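CRISPR pre-crRNA endoribonuclease Cas5d (PDB 3KG4) processes CRISPR precursor transcripts as a metal-independent endoribonuclease of the Cas5 family, supplying crRNA for antiviral defence. Local coordinates at residues 13-18 with 65-70. Sequence-based numbering, arbitrary orientation.
Sequences GDYACF and RFESVR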
# COMPACT_ATOMS: atom_id res chain seq x y z
N GLY A 13 -8.91 7.27 -2.14
CA GLY A 13 -10.24 6.67 -2.29
C GLY A 13 -11.18 7.22 -1.26
O GLY A 13 -10.76 7.64 -0.20
N ASP A 14 -12.48 7.21 -1.56
CA ASP A 14 -13.47 7.70 -0.62
C ASP A 14 -13.63 6.73 0.54
O ASP A 14 -13.98 7.14 1.63
CB ASP A 14 -14.83 7.90 -1.30
CG ASP A 14 -14.85 9.10 -2.27
OD1 ASP A 14 -13.88 9.89 -2.30
OD2 ASP A 14 -15.86 9.22 -3.00
N TYR A 15 -13.42 5.44 0.27
CA TYR A 15 -13.49 4.34 1.25
C TYR A 15 -12.36 3.31 1.12
O TYR A 15 -11.80 3.10 0.03
CB TYR A 15 -14.82 3.60 1.12
CG TYR A 15 -16.02 4.46 1.34
CD1 TYR A 15 -16.39 4.85 2.63
CD2 TYR A 15 -16.77 4.93 0.25
CE1 TYR A 15 -17.50 5.64 2.83
CE2 TYR A 15 -17.88 5.73 0.45
CZ TYR A 15 -18.25 6.07 1.74
OH TYR A 15 -19.35 6.85 1.94
N ALA A 16 -12.03 2.67 2.25
CA ALA A 16 -11.05 1.58 2.26
C ALA A 16 -11.39 0.60 3.37
O ALA A 16 -11.90 0.98 4.39
CB ALA A 16 -9.61 2.11 2.48
N CYS A 17 -11.05 -0.65 3.16
CA CYS A 17 -11.22 -1.63 4.19
C CYS A 17 -10.10 -2.65 4.14
O CYS A 17 -10.08 -3.56 3.29
CB CYS A 17 -12.60 -2.33 4.08
SG CYS A 17 -12.87 -3.33 5.55
N PHE A 18 -9.12 -2.46 5.03
CA PHE A 18 -8.02 -3.37 5.18
C PHE A 18 -8.32 -4.24 6.38
O PHE A 18 -8.04 -3.90 7.54
CB PHE A 18 -6.72 -2.59 5.36
CG PHE A 18 -6.53 -1.55 4.33
CD1 PHE A 18 -6.24 -1.90 3.01
CD2 PHE A 18 -6.73 -0.21 4.64
CE1 PHE A 18 -6.10 -0.87 2.02
CE2 PHE A 18 -6.59 0.77 3.69
CZ PHE A 18 -6.27 0.45 2.38
N ARG A 65 -10.36 8.05 9.89
CA ARG A 65 -11.79 8.13 10.20
C ARG A 65 -12.57 6.93 9.68
O ARG A 65 -12.26 6.43 8.61
CB ARG A 65 -12.39 9.40 9.63
CG ARG A 65 -12.06 10.59 10.53
CD ARG A 65 -12.56 11.91 10.00
NE ARG A 65 -12.46 12.00 8.54
CZ ARG A 65 -13.49 11.93 7.71
NH1 ARG A 65 -14.74 11.75 8.16
NH2 ARG A 65 -13.27 12.01 6.40
N PHE A 66 -13.58 6.51 10.43
CA PHE A 66 -14.30 5.27 10.17
C PHE A 66 -15.79 5.53 9.99
O PHE A 66 -16.34 6.51 10.51
CB PHE A 66 -14.14 4.31 11.35
CG PHE A 66 -12.75 3.82 11.54
CD1 PHE A 66 -12.27 2.78 10.79
CD2 PHE A 66 -11.92 4.36 12.52
CE1 PHE A 66 -10.99 2.30 10.98
CE2 PHE A 66 -10.64 3.89 12.67
CZ PHE A 66 -10.19 2.85 11.92
N GLU A 67 -16.44 4.65 9.24
CA GLU A 67 -17.90 4.69 9.08
C GLU A 67 -18.37 3.24 8.98
O GLU A 67 -17.73 2.42 8.31
CB GLU A 67 -18.26 5.49 7.81
CG GLU A 67 -19.73 5.69 7.50
CD GLU A 67 -19.95 6.37 6.13
OE1 GLU A 67 -19.37 7.45 5.88
OE2 GLU A 67 -20.68 5.83 5.28
N SER A 68 -19.45 2.91 9.69
CA SER A 68 -20.14 1.64 9.47
C SER A 68 -21.01 1.75 8.19
O SER A 68 -21.86 2.64 8.10
CB SER A 68 -21.03 1.26 10.67
OG SER A 68 -21.59 -0.03 10.46
N VAL A 69 -20.81 0.84 7.24
CA VAL A 69 -21.51 0.87 5.95
C VAL A 69 -22.11 -0.49 5.62
O VAL A 69 -21.65 -1.53 6.14
CB VAL A 69 -20.57 1.28 4.78
CG1 VAL A 69 -19.96 2.68 5.01
CG2 VAL A 69 -19.49 0.24 4.58
N ARG A 70 -23.16 -0.51 4.80
CA ARG A 70 -23.86 -1.78 4.52
C ARG A 70 -23.07 -2.68 3.56
O ARG A 70 -22.57 -2.21 2.54
CB ARG A 70 -25.30 -1.55 3.99
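Tyr15 meets Glu67 and Val69 across the face of a small sheet, with strand 107-112 running between them. Glu67 OE1 lies at the edge of the Tyr15 ring, near its plane, and the carboxylate is turned almost square to the ring, the two planes 86° apart. Glu67 OE2 comes to 3.7 Å from Tyr15 OH, too long for a hydrogen bond, and Glu67 OE1 stays 4.0 Å from Tyr15 CE1. With CG anti to the backbone N (chi1 -177°) and the chain extended beyond it, Glu67 carries its carboxylate to the ring's outer end. Its stronger polar partner is Lys112 on the intervening strand, which forms a salt bridge with OE1 and probably offsets the charge beside the phenol.

The closer side of the contact is this approach of Glu67 to Tyr15, whose side chain also leans on Val110 and Lys112 of strand 107-112. Val69 comes to the same ring obliquely and more loosely, its CG1 4.4 Å from Tyr15 CE1, an apolar touch. All three touching residues are partly exposed, so the contact lies at the surface. Only 90 Å² is buried between 13-18 and 65-70, and their nearest CA atoms, those of Tyr15 and Glu67, remain 9.0 Å apart. Such side-chain contact between next-but-one neighbours is characteristic of a β-sheet: strands 15-16 and 66-70 both pair antiparallel with 107-112 in the smaller, mixed sheet of this Cas5d protein.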